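PDB 3QO8: seryl-tRNA synthetase, cytoplasmic from Candida albicans, which catalyses the two-step attachment of serine to tRNA(Ser), first activating serine with ATP and then transferring it to the tRNA acceptor end. Local coordinates for residues A[192-197]-A[429-434]; A[245-250]-A[273-278]; A[298-303]-A[402-407]. All coordinates share one frame; numbering follows the deposited sequence.

Contact 1: A[192-197]-A[429-434]; sequences INYGLS and EVLRKY. With SSA (5'-O-(N-(L-seryl)-sulfamoyl)adenosine), chain D.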
loop_
_atom_site.group_PDB
_atom_site.type_symbol
_atom_site.label_atom_id
_atom_site.label_comp_id
_atom_site.label_asym_id
_atom_site.label_seq_id
_atom_site.Cartn_x
_atom_site.Cartn_y
_atom_site.Cartn_z
ATOM N N ILE A 192 9.250 -1.812 -13.074
ATOM C CA ILE A 192 7.799 -1.828 -13.162
ATOM C C ILE A 192 7.339 -1.524 -14.601
ATOM O O ILE A 192 6.513 -2.240 -15.172
ATOM C CB ILE A 192 7.186 -0.798 -12.198
ATOM C CG1 ILE A 192 7.388 -1.243 -10.744
ATOM C CG2 ILE A 192 5.713 -0.606 -12.504
ATOM C CD1 ILE A 192 7.186 -0.118 -9.721
ATOM N N ASN A 193 7.883 -0.465 -15.190
ATOM C CA ASN A 193 7.464 -0.057 -16.539
ATOM C C ASN A 193 7.972 -0.952 -17.662
ATOM O O ASN A 193 7.257 -1.233 -18.639
ATOM C CB ASN A 193 7.839 1.404 -16.790
ATOM C CG ASN A 193 7.018 2.343 -15.939
ATOM O OD1 ASN A 193 5.800 2.228 -15.887
ATOM N ND2 ASN A 193 7.677 3.256 -15.255
ATOM N N TYR A 194 9.204 -1.413 -17.523
ATOM C CA TYR A 194 9.722 -2.385 -18.486
ATOM C C TYR A 194 8.873 -3.659 -18.442
ATOM O O TYR A 194 8.433 -4.164 -19.481
ATOM C CB TYR A 194 11.212 -2.678 -18.248
ATOM C CG TYR A 194 11.742 -3.780 -19.143
ATOM C CD1 TYR A 194 11.466 -3.777 -20.511
ATOM C CD2 TYR A 194 12.475 -4.839 -18.615
ATOM C CE1 TYR A 194 11.928 -4.786 -21.335
ATOM C CE2 TYR A 194 12.948 -5.856 -19.433
ATOM C CZ TYR A 194 12.671 -5.819 -20.794
ATOM O OH TYR A 194 13.130 -6.820 -21.617
ATOM N N GLY A 195 8.607 -4.148 -17.236
ATOM C CA GLY A 195 7.778 -5.327 -17.052
ATOM C C GLY A 195 6.392 -5.204 -17.668
ATOM O O GLY A 195 5.913 -6.143 -18.320
ATOM N N LEU A 196 5.732 -4.062 -17.455
ATOM C CA LEU A 196 4.416 -3.828 -18.059
ATOM C C LEU A 196 4.509 -3.782 -19.579
ATOM O O LEU A 196 3.682 -4.361 -20.284
ATOM C CB LEU A 196 3.799 -2.519 -17.541
ATOM C CG LEU A 196 3.327 -2.558 -16.090
ATOM C CD1 LEU A 196 2.904 -1.166 -15.598
ATOM C CD2 LEU A 196 2.167 -3.544 -15.955
ATOM N N SER A 197 5.524 -3.088 -20.083
ATOM C CA SER A 197 5.692 -2.932 -21.525
ATOM C C SER A 197 5.992 -4.281 -22.151
ATOM O O SER A 197 5.441 -4.638 -23.206
ATOM C CB SER A 197 6.829 -1.956 -21.829
ATOM O OG SER A 197 6.985 -1.780 -23.223
ATOM N N GLU A 429 21.127 -2.564 -20.109
ATOM C CA GLU A 429 20.747 -1.832 -21.318
ATOM C C GLU A 429 19.237 -1.643 -21.503
ATOM O O GLU A 429 18.802 -0.541 -21.800
ATOM C CB GLU A 429 21.379 -2.447 -22.569
ATOM C CG GLU A 429 21.472 -1.488 -23.752
ATOM C CD GLU A 429 20.145 -1.290 -24.465
ATOM O OE1 GLU A 429 19.273 -2.185 -24.374
ATOM O OE2 GLU A 429 19.974 -0.235 -25.121
ATOM N N VAL A 430 18.441 -2.696 -21.324
ATOM C CA VAL A 430 16.995 -2.593 -21.541
ATOM C C VAL A 430 16.290 -1.633 -20.588
ATOM O O VAL A 430 15.184 -1.205 -20.883
ATOM C CB VAL A 430 16.270 -3.958 -21.445
ATOM C CG1 VAL A 430 16.862 -4.948 -22.433
ATOM C CG2 VAL A 430 16.332 -4.503 -20.021
ATOM N N LEU A 431 16.911 -1.298 -19.455
ATOM C CA LEU A 431 16.257 -0.416 -18.481
ATOM C C LEU A 431 16.578 1.054 -18.727
ATOM O O LEU A 431 15.886 1.937 -18.228
ATOM C CB LEU A 431 16.662 -0.787 -17.042
ATOM C CG LEU A 431 16.230 -2.165 -16.541
ATOM C CD1 LEU A 431 16.690 -2.390 -15.108
ATOM C CD2 LEU A 431 14.703 -2.329 -16.650
ATOM N N ARG A 432 17.638 1.311 -19.491
ATOM C CA ARG A 432 18.145 2.675 -19.657
ATOM C C ARG A 432 17.106 3.681 -20.125
ATOM O O ARG A 432 17.074 4.815 -19.647
ATOM C CB ARG A 432 19.363 2.685 -20.593
ATOM C CG ARG A 432 20.593 2.084 -19.925
ATOM C CD ARG A 432 21.747 1.814 -20.901
ATOM N NE ARG A 432 22.734 0.944 -20.264
ATOM C CZ ARG A 432 23.871 0.553 -20.830
ATOM N NH1 ARG A 432 24.166 0.951 -22.062
ATOM N NH2 ARG A 432 24.707 -0.243 -20.164
ATOM N N LYS A 433 16.244 3.261 -21.044
ATOM C CA LYS A 433 15.281 4.183 -21.624
ATOM C C LYS A 433 14.214 4.574 -20.605
ATOM O O LYS A 433 13.490 5.542 -20.819
ATOM C CB LYS A 433 14.637 3.597 -22.885
ATOM C CG LYS A 433 13.631 2.485 -22.615
ATOM C CD LYS A 433 13.010 1.956 -23.898
ATOM C CE LYS A 433 11.499 2.159 -23.915
ATOM N NZ LYS A 433 11.094 3.601 -23.931
ATOM N N TYR A 434 14.128 3.832 -19.499
ATOM C CA TYR A 434 13.101 4.091 -18.483
ATOM C C TYR A 434 13.606 5.006 -17.369
ATOM O O TYR A 434 12.873 5.327 -16.439
ATOM C CB TYR A 434 12.564 2.777 -17.885
ATOM C CG TYR A 434 11.868 1.898 -18.895
ATOM C CD1 TYR A 434 10.520 2.093 -19.197
ATOM C CD2 TYR A 434 12.550 0.897 -19.564
ATOM C CE1 TYR A 434 9.871 1.301 -20.133
ATOM C CE2 TYR A 434 11.909 0.095 -20.507
ATOM C CZ TYR A 434 10.571 0.305 -20.780
ATOM O OH TYR A 434 9.927 -0.480 -21.698
HETATM N N10 SSA D . 23.069 -11.243 -27.106
HETATM C CA SSA D . 23.464 -9.894 -26.746
HETATM C CB SSA D . 22.290 -8.953 -27.000
HETATM O OG SSA D . 22.621 -7.624 -26.581
HETATM C C9 SSA D . 23.857 -9.854 -25.295
HETATM O O9 SSA D . 24.272 -8.823 -24.792
HETATM N N8 SSA D . 23.720 -10.987 -24.608
HETATM S S1 SSA D . 23.937 -11.030 -23.017
HETATM O O1S SSA D . 23.427 -12.274 -22.512
HETATM O O2S SSA D . 25.338 -10.904 -22.714
HETATM O "O5'" SSA D . 23.185 -9.847 -22.380
HETATM C "C5'" SSA D . 21.786 -9.908 -22.111
HETATM C "C4'" SSA D . 21.286 -8.483 -21.891
HETATM O "O4'" SSA D . 21.717 -7.976 -20.625
HETATM C "C3'" SSA D . 21.841 -7.529 -22.936
HETATM O "O3'" SSA D . 20.901 -7.323 -23.994
HETATM C "C2'" SSA D . 22.084 -6.237 -22.190
HETATM O "O2'" SSA D . 20.955 -5.376 -22.325
HETATM C "C1'" SSA D . 22.217 -6.640 -20.734
HETATM N N9 SSA D . 23.658 -6.576 -20.396
HETATM C C8 SSA D . 24.507 -7.610 -20.255
HETATM N N7 SSA D . 25.735 -7.119 -19.959
HETATM C C5 SSA D . 25.645 -5.770 -19.922
HETATM C C6 SSA D . 26.552 -4.749 -19.670
HETATM N N6 SSA D . 27.854 -5.020 -19.388
HETATM N N1 SSA D . 26.120 -3.469 -19.717
HETATM C C2 SSA D . 24.840 -3.176 -19.989
HETATM N N3 SSA D . 23.945 -4.142 -20.232
HETATM C C4 SSA D . 24.329 -5.440 -20.206
HETATM O O HOH W 1 10.296 4.391 -15.744
HETATM O O HOH W 2 8.182 0.863 -23.743
#

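Contact 2: A[245-250]-A[273-278]; sequences ATSEQP and GYSSCF. With SSA (5'-O-(N-(L-seryl)-sulfamoyl)adenosine), chain B.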
loop_
_atom_site.group_PDB
_atom_site.type_symbol
_atom_site.label_atom_id
_atom_site.label_comp_id
_atom_site.label_asym_id
_atom_site.label_seq_id
_atom_site.Cartn_x
_atom_site.Cartn_y
_atom_site.Cartn_z
ATOM N N ALA A 245 -0.980 -9.945 -0.408
ATOM C CA ALA A 245 0.392 -10.438 -0.446
ATOM C C ALA A 245 0.922 -10.453 -1.873
ATOM O O ALA A 245 2.130 -10.529 -2.100
ATOM C CB ALA A 245 0.462 -11.870 0.167
ATOM N N THR A 246 0.012 -10.372 -2.841
ATOM C CA THR A 246 0.375 -10.470 -4.254
ATOM C C THR A 246 -0.849 -10.095 -5.069
ATOM O O THR A 246 -1.974 -10.372 -4.650
ATOM C CB THR A 246 0.831 -11.927 -4.641
ATOM O OG1 THR A 246 0.711 -12.111 -6.057
ATOM C CG2 THR A 246 -0.034 -12.972 -3.950
ATOM N N SER A 247 -0.643 -9.464 -6.223
ATOM C CA SER A 247 -1.777 -9.107 -7.074
ATOM C C SER A 247 -2.549 -10.333 -7.563
ATOM O O SER A 247 -3.677 -10.214 -8.049
ATOM C CB SER A 247 -1.367 -8.191 -8.240
ATOM O OG SER A 247 -0.425 -8.820 -9.106
ATOM N N GLU A 248 -1.931 -11.506 -7.429
ATOM C CA GLU A 248 -2.594 -12.770 -7.727
ATOM C C GLU A 248 -3.944 -12.834 -7.020
ATOM O O GLU A 248 -4.942 -13.275 -7.582
ATOM C CB GLU A 248 -1.724 -13.950 -7.274
ATOM C CG GLU A 248 -2.343 -15.317 -7.526
ATOM C CD GLU A 248 -1.772 -16.427 -6.629
ATOM O OE1 GLU A 248 -0.580 -16.367 -6.226
ATOM O OE2 GLU A 248 -2.541 -17.367 -6.324
ATOM N N GLN A 249 -3.965 -12.388 -5.773
ATOM C CA GLN A 249 -5.162 -12.494 -4.950
ATOM C C GLN A 249 -6.358 -11.709 -5.515
ATOM O O GLN A 249 -7.389 -12.306 -5.837
ATOM C CB GLN A 249 -4.841 -12.161 -3.494
ATOM C CG GLN A 249 -4.097 -13.315 -2.816
ATOM C CD GLN A 249 -3.242 -12.886 -1.626
ATOM O OE1 GLN A 249 -3.014 -11.700 -1.391
ATOM N NE2 GLN A 249 -2.762 -13.866 -0.872
ATOM N N PRO A 250 -6.224 -10.378 -5.669
ATOM C CA PRO A 250 -7.394 -9.658 -6.202
ATOM C C PRO A 250 -7.665 -9.964 -7.685
ATOM O O PRO A 250 -8.815 -10.006 -8.107
ATOM C CB PRO A 250 -7.038 -8.166 -5.993
ATOM C CG PRO A 250 -5.519 -8.119 -5.907
ATOM C CD PRO A 250 -5.126 -9.476 -5.269
ATOM N N GLY A 273 -0.395 -8.059 -14.090
ATOM C CA GLY A 273 -0.829 -7.459 -12.843
ATOM C C GLY A 273 0.263 -6.607 -12.240
ATOM O O GLY A 273 1.426 -6.959 -12.315
ATOM N N TYR A 274 -0.108 -5.478 -11.654
ATOM C CA TYR A 274 0.859 -4.661 -10.933
ATOM C C TYR A 274 0.258 -4.200 -9.618
ATOM O O TYR A 274 -0.880 -3.708 -9.579
ATOM C CB TYR A 274 1.302 -3.438 -11.756
ATOM C CG TYR A 274 1.969 -2.396 -10.883
ATOM C CD1 TYR A 274 3.137 -2.700 -10.182
ATOM C CD2 TYR A 274 1.415 -1.141 -10.706
ATOM C CE1 TYR A 274 3.741 -1.782 -9.355
ATOM C CE2 TYR A 274 2.035 -0.192 -9.878
ATOM C CZ TYR A 274 3.195 -0.527 -9.204
ATOM O OH TYR A 274 3.828 0.375 -8.374
ATOM N N SER A 275 1.014 -4.362 -8.540
ATOM C CA SER A 275 0.575 -3.844 -7.254
ATOM C C SER A 275 1.767 -3.824 -6.329
ATOM O O SER A 275 2.773 -4.487 -6.591
ATOM C CB SER A 275 -0.501 -4.752 -6.653
ATOM O OG SER A 275 0.080 -5.980 -6.190
ATOM N N SER A 276 1.654 -3.075 -5.244
ATOM C CA SER A 276 2.490 -3.342 -4.084
ATOM C C SER A 276 1.962 -4.605 -3.393
ATOM O O SER A 276 0.803 -4.998 -3.604
ATOM C CB SER A 276 2.506 -2.152 -3.129
ATOM O OG SER A 276 3.289 -1.111 -3.696
ATOM N N CYS A 277 2.824 -5.228 -2.593
ATOM C CA CYS A 277 2.553 -6.499 -1.925
ATOM C C CYS A 277 3.048 -6.390 -0.500
ATOM O O CYS A 277 4.116 -5.831 -0.255
ATOM C CB CYS A 277 3.292 -7.645 -2.637
ATOM S SG CYS A 277 2.923 -7.728 -4.418
ATOM N N PHE A 278 2.284 -6.932 0.442
ATOM C CA PHE A 278 2.597 -6.768 1.865
ATOM C C PHE A 278 2.605 -8.121 2.551
ATOM O O PHE A 278 1.640 -8.881 2.439
ATOM C CB PHE A 278 1.569 -5.823 2.514
ATOM C CG PHE A 278 1.467 -4.497 1.809
ATOM C CD1 PHE A 278 2.279 -3.436 2.178
ATOM C CD2 PHE A 278 0.600 -4.337 0.734
ATOM C CE1 PHE A 278 2.211 -2.219 1.493
ATOM C CE2 PHE A 278 0.529 -3.135 0.054
ATOM C CZ PHE A 278 1.326 -2.076 0.440
HETATM N N10 SSA B . 1.516 -14.806 -7.110
HETATM C CA SSA B . 2.668 -15.695 -6.980
HETATM C CB SSA B . 3.574 -15.561 -8.204
HETATM O OG SSA B . 4.235 -14.280 -8.204
HETATM C C9 SSA B . 3.439 -15.374 -5.731
HETATM O O9 SSA B . 3.153 -14.410 -5.031
HETATM N N8 SSA B . 4.445 -16.193 -5.441
HETATM S S1 SSA B . 5.559 -15.850 -4.341
HETATM O O1S SSA B . 5.058 -15.890 -2.997
HETATM O O2S SSA B . 6.633 -16.776 -4.488
HETATM O "O5'" SSA B . 6.142 -14.451 -4.618
HETATM C "C5'" SSA B . 6.634 -14.105 -5.901
HETATM C "C4'" SSA B . 8.004 -13.435 -5.755
HETATM O "O4'" SSA B . 7.966 -12.247 -4.955
HETATM C "C3'" SSA B . 9.040 -14.303 -5.076
HETATM O "O3'" SSA B . 9.547 -15.276 -6.001
HETATM C "C2'" SSA B . 10.068 -13.256 -4.664
HETATM O "O2'" SSA B . 10.882 -12.883 -5.792
HETATM C "C1'" SSA B . 9.207 -12.049 -4.290
HETATM N N9 SSA B . 8.984 -12.010 -2.830
HETATM C C8 SSA B . 8.248 -12.865 -2.101
HETATM N N7 SSA B . 8.312 -12.492 -0.805
HETATM C C5 SSA B . 9.087 -11.393 -0.741
HETATM C C6 SSA B . 9.492 -10.577 0.298
HETATM N N6 SSA B . 9.082 -10.860 1.553
HETATM N N1 SSA B . 10.289 -9.515 0.036
HETATM C C2 SSA B . 10.686 -9.253 -1.215
HETATM N N3 SSA B . 10.299 -10.021 -2.242
HETATM C C4 SSA B . 9.514 -11.099 -2.020
HETATM O O HOH W 3 1.653 -7.627 -7.760
#

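Contact 3: A[298-303]-A[402-407]; sequences FEKIEQ and NSTLSA. With SSA (5'-O-(N-(L-seryl)-sulfamoyl)adenosine), chain B.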
loop_
_atom_site.group_PDB
_atom_site.type_symbol
_atom_site.label_atom_id
_atom_site.label_comp_id
_atom_site.label_asym_id
_atom_site.label_seq_id
_atom_site.Cartn_x
_atom_site.Cartn_y
_atom_site.Cartn_z
ATOM N N PHE A 298 6.707 -4.652 -1.061
ATOM C CA PHE A 298 7.483 -4.639 -2.301
ATOM C C PHE A 298 6.539 -4.554 -3.485
ATOM O O PHE A 298 5.338 -4.819 -3.341
ATOM C CB PHE A 298 8.417 -5.876 -2.401
ATOM C CG PHE A 298 7.693 -7.202 -2.446
ATOM C CD1 PHE A 298 7.358 -7.787 -3.657
ATOM C CD2 PHE A 298 7.354 -7.864 -1.271
ATOM C CE1 PHE A 298 6.696 -9.023 -3.697
ATOM C CE2 PHE A 298 6.678 -9.070 -1.295
ATOM C CZ PHE A 298 6.352 -9.663 -2.504
ATOM N N GLU A 299 7.060 -4.142 -4.638
ATOM C CA GLU A 299 6.255 -4.124 -5.865
ATOM C C GLU A 299 6.473 -5.382 -6.704
ATOM O O GLU A 299 7.549 -5.973 -6.674
ATOM C CB GLU A 299 6.558 -2.876 -6.704
ATOM C CG GLU A 299 5.981 -1.570 -6.085
ATOM C CD GLU A 299 6.672 -1.200 -4.783
ATOM O OE1 GLU A 299 7.880 -0.894 -4.819
ATOM O OE2 GLU A 299 6.009 -1.215 -3.725
ATOM N N LYS A 300 5.459 -5.781 -7.465
ATOM C CA LYS A 300 5.577 -6.984 -8.280
ATOM C C LYS A 300 4.717 -6.868 -9.531
ATOM O O LYS A 300 3.529 -6.519 -9.456
ATOM C CB LYS A 300 5.188 -8.238 -7.472
ATOM C CG LYS A 300 5.315 -9.570 -8.271
ATOM C CD LYS A 300 5.226 -10.832 -7.357
ATOM C CE LYS A 300 3.940 -10.846 -6.499
ATOM N NZ LYS A 300 2.706 -10.603 -7.305
ATOM N N ILE A 301 5.340 -7.130 -10.674
ATOM C CA ILE A 301 4.625 -7.383 -11.911
ATOM C C ILE A 301 4.345 -8.884 -12.001
ATOM O O ILE A 301 5.265 -9.705 -11.982
ATOM C CB ILE A 301 5.423 -6.919 -13.147
ATOM C CG1 ILE A 301 5.783 -5.427 -13.018
ATOM C CG2 ILE A 301 4.626 -7.202 -14.426
ATOM C CD1 ILE A 301 4.583 -4.534 -12.687
ATOM N N GLU A 302 3.063 -9.212 -12.121
ATOM C CA GLU A 302 2.539 -10.562 -12.034
ATOM C C GLU A 302 1.934 -10.976 -13.379
ATOM O O GLU A 302 1.242 -10.183 -14.023
ATOM C CB GLU A 302 1.410 -10.560 -10.984
ATOM C CG GLU A 302 0.725 -11.906 -10.770
ATOM C CD GLU A 302 1.576 -12.874 -9.953
ATOM O OE1 GLU A 302 2.743 -12.529 -9.651
ATOM O OE2 GLU A 302 1.072 -13.975 -9.601
ATOM N N GLN A 303 2.184 -12.209 -13.805
ATOM C CA GLN A 303 1.412 -12.795 -14.905
ATOM C C GLN A 303 0.211 -13.519 -14.320
ATOM O O GLN A 303 0.365 -14.372 -13.445
ATOM C CB GLN A 303 2.234 -13.843 -15.662
ATOM C CG GLN A 303 3.483 -13.339 -16.311
ATOM C CD GLN A 303 4.191 -14.458 -17.055
ATOM O OE1 GLN A 303 3.673 -14.981 -18.036
ATOM N NE2 GLN A 303 5.362 -14.845 -16.570
ATOM N N ASN A 402 -0.643 -18.554 -12.389
ATOM C CA ASN A 402 -0.009 -17.306 -12.022
ATOM C C ASN A 402 1.490 -17.499 -12.027
ATOM O O ASN A 402 1.986 -18.593 -11.723
ATOM C CB ASN A 402 -0.503 -16.815 -10.654
ATOM C CG ASN A 402 -0.004 -17.679 -9.502
ATOM O OD1 ASN A 402 1.089 -17.453 -8.960
ATOM N ND2 ASN A 402 -0.808 -18.669 -9.111
ATOM N N SER A 403 2.212 -16.452 -12.410
ATOM C CA SER A 403 3.666 -16.498 -12.377
ATOM C C SER A 403 4.239 -15.115 -12.131
ATOM O O SER A 403 3.818 -14.138 -12.747
ATOM C CB SER A 403 4.229 -17.087 -13.674
ATOM O OG SER A 403 5.650 -16.973 -13.716
ATOM N N THR A 404 5.202 -15.025 -11.224
ATOM C CA THR A 404 5.937 -13.787 -11.089
ATOM C C THR A 404 6.508 -13.416 -12.456
ATOM O O THR A 404 6.997 -14.280 -13.170
ATOM C CB THR A 404 7.122 -13.957 -10.139
ATOM O OG1 THR A 404 6.696 -14.650 -8.957
ATOM C CG2 THR A 404 7.718 -12.598 -9.783
ATOM N N LEU A 405 6.436 -12.144 -12.833
ATOM C CA LEU A 405 7.338 -11.665 -13.872
ATOM C C LEU A 405 8.543 -11.054 -13.168
ATOM O O LEU A 405 9.650 -11.557 -13.288
ATOM C CB LEU A 405 6.688 -10.643 -14.818
ATOM C CG LEU A 405 7.707 -10.212 -15.886
ATOM C CD1 LEU A 405 7.886 -11.298 -16.959
ATOM C CD2 LEU A 405 7.370 -8.886 -16.522
ATOM N N SER A 406 8.325 -9.982 -12.410
ATOM C CA SER A 406 9.401 -9.410 -11.597
ATOM C C SER A 406 8.904 -8.854 -10.276
ATOM O O SER A 406 8.071 -7.949 -10.259
ATOM C CB SER A 406 10.154 -8.312 -12.353
ATOM O OG SER A 406 11.166 -7.726 -11.532
ATOM N N ALA A 407 9.395 -9.422 -9.177
ATOM C CA ALA A 407 9.295 -8.779 -7.877
ATOM C C ALA A 407 10.425 -7.764 -7.877
ATOM O O ALA A 407 11.598 -8.132 -7.875
ATOM C CB ALA A 407 9.477 -9.791 -6.770
HETATM N N10 SSA B . 1.516 -14.806 -7.110
HETATM C CA SSA B . 2.668 -15.695 -6.980
HETATM C CB SSA B . 3.574 -15.561 -8.204
HETATM O OG SSA B . 4.235 -14.280 -8.204
HETATM C C9 SSA B . 3.439 -15.374 -5.731
HETATM O O9 SSA B . 3.153 -14.410 -5.031
HETATM N N8 SSA B . 4.445 -16.193 -5.441
HETATM S S1 SSA B . 5.559 -15.850 -4.341
HETATM O O1S SSA B . 5.058 -15.890 -2.997
HETATM O O2S SSA B . 6.633 -16.776 -4.488
HETATM O "O5'" SSA B . 6.142 -14.451 -4.618
HETATM C "C5'" SSA B . 6.634 -14.105 -5.901
HETATM C "C4'" SSA B . 8.004 -13.435 -5.755
HETATM O "O4'" SSA B . 7.966 -12.247 -4.955
HETATM C "C3'" SSA B . 9.040 -14.303 -5.076
HETATM O "O3'" SSA B . 9.547 -15.276 -6.001
HETATM C "C2'" SSA B . 10.068 -13.256 -4.664
HETATM O "O2'" SSA B . 10.882 -12.883 -5.792
HETATM C "C1'" SSA B . 9.207 -12.049 -4.290
HETATM N N9 SSA B . 8.984 -12.010 -2.830
HETATM C C8 SSA B . 8.248 -12.865 -2.101
HETATM N N7 SSA B . 8.312 -12.492 -0.805
HETATM C C5 SSA B . 9.087 -11.393 -0.741
HETATM C C6 SSA B . 9.492 -10.577 0.298
HETATM N N6 SSA B . 9.082 -10.860 1.553
HETATM N N1 SSA B . 10.289 -9.515 0.036
HETATM C C2 SSA B . 10.686 -9.253 -1.215
HETATM N N3 SSA B . 10.299 -10.021 -2.242
HETATM C C4 SSA B . 9.514 -11.099 -2.020
#

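Contact 1: A[192-197]-A[429-434]
The Y194 ring carries the CG2 methyl of V430 over one face and has the hydroxyl of Y434 at its edge, in the ring plane. The CH-pi contact puts V430 CG2 4.1 Å from the Y194 ring centroid. CD2 of L431 comes in obliquely, 3.9 Å from Y194 CB. The Y434 ring lies against the helix backbone at Y194. One of its faces takes N, CA and CB of Y194, with Y434 CZ 3.6 Å from Y194 CA. The opposite face is covered by CG of its own neighbour K433. At the edge, in plane, sit the carbonyl oxygens of V430 and L431. The ring planes of Y194 and Y434 are inclined at 49°, with centroids 6.0 Å apart.

CG of Y194 is anti to the backbone N (chi1 174°), which swings the ring off the helix across V430. Its hydroxyl bonds S329, and F326 meets its ring. N193 CB touches Y434 CD1 at 3.7 Å.

No direct hydrogen bond joins the segments, but two waters do. The first accepts from N193 ND2 and donates to Y434 O, at 2.8 Å from that oxygen. The second links S197 OG and Y434 OH, lying 3.0 Å from Y434 OH. N193 OD1 bonds Q189 of the second subunit.

At the other end of residues 429-434, E429 N donates to N3 of a second seryl-sulfamoyl-adenosine, 3.2 Å away. This ligand also bonds A145 and E134. It lies in a pocket separate from the catalytic one. The contact thus pins the loop after strand 424-426 against helix 183-200. That helix touches the other subunit and leads toward strand 205-208, an arrangement consistent with motif 1 of class II synthetases.

Contact 2: A[245-250]-A[273-278]
The TxE motif of seryl-tRNA synthetases, T246-S247-E248, packs here on the strand of class II motif 2. T246 and E248 bind the seryl amine; S247 probably belongs to the serine site. Residues 245-247 run nearly antiparallel to residues 273-278 but make no direct hydrogen bond with them. C277 meets them with its side chain: CB is 3.2 Å from A245 O, and SG is 3.7 Å from T246 CA. A245 CA makes a weak CA-H...O contact with F278 O.

S247 CB lies 3.3 Å from S275 OG. A water, which S247 OG meets at 2.7 Å with chi1 at 62°, bridges the two serines and donates to S275 OG. S275 OG in turn donates to S276 O from above the carbonyl plane.

T246 OG1 accepts from E248 N at 3.0 Å, a capping bond ahead of helix 248-252. The same OG1 accepts the ligand amine N10 at 3.0 Å and also bonds K300. E248 OE1 bonds N10 too, though E248 was modelled in two conformers. Q249 OE1 holds A245 N at 2.9 Å. This is the part of the serine pocket that holds the substrate's amino group, backed by motif 2.

Contact 3: A[298-303]-A[402-407]
Strand 297-307 of motif 2 pairs here with the motif 3 strand in the antiparallel sheet that floors the class II active site. I301 with S406 and Q303 with S403 are hydrogen-bonded pairs. L405 and S406 both face I301, a classic beta bulge that shifts the register by one between I301 and E302. I301 O accepts from both S406 N and L405 N, the latter at 2.8 Å. S406 N lies in the carbonyl plane, on a lone pair; L405 N is tilted 17° from it. I301 CG2 and L405 CD2 pack side by side at 3.8 Å.

E302 bends at chi2 (76°), turning its carboxylate to the ligand's seryl group. OE1 accepts the seryl OG at 2.7 Å, and OE2 accepts the amine N10 at 2.7 Å. K300 NZ makes a salt bridge with E302 OE1 at 3.0 Å, from above the carboxylate plane, and also bonds T246. T404 OG1 donates to the seryl OG at 2.6 Å and is itself held by S369 N.

N3 of the adenine lies 3.6 Å above the F298 ring plane, over its centre. A407 CB touches the ribose and, 4.2 Å away, F298 CE1. Serine and adenine sites thus share one face of the class II catalytic sheet.

Contacts 2 and 3 come one after the other along the chain, both nested inside the long loop closed by contact 1. Their centres are about 8 Å apart. They share the catalytic sheet, where strands 269-278 and 297-307 are neighbours, and both touch the same seryl-adenylate analogue. Both contacts grip the amine; contact 3 also holds the seryl hydroxyl and the adenine. Contact 1 lies about 14 Å from contact 3 and 20 Å from contact 2, centre to centre. Helix 183-200 joins them: I192 and L196 pack on Y274 and I301, behind the active-site face. The same helix reaches the second subunit, so the dimer interface backs the catalytic sheet.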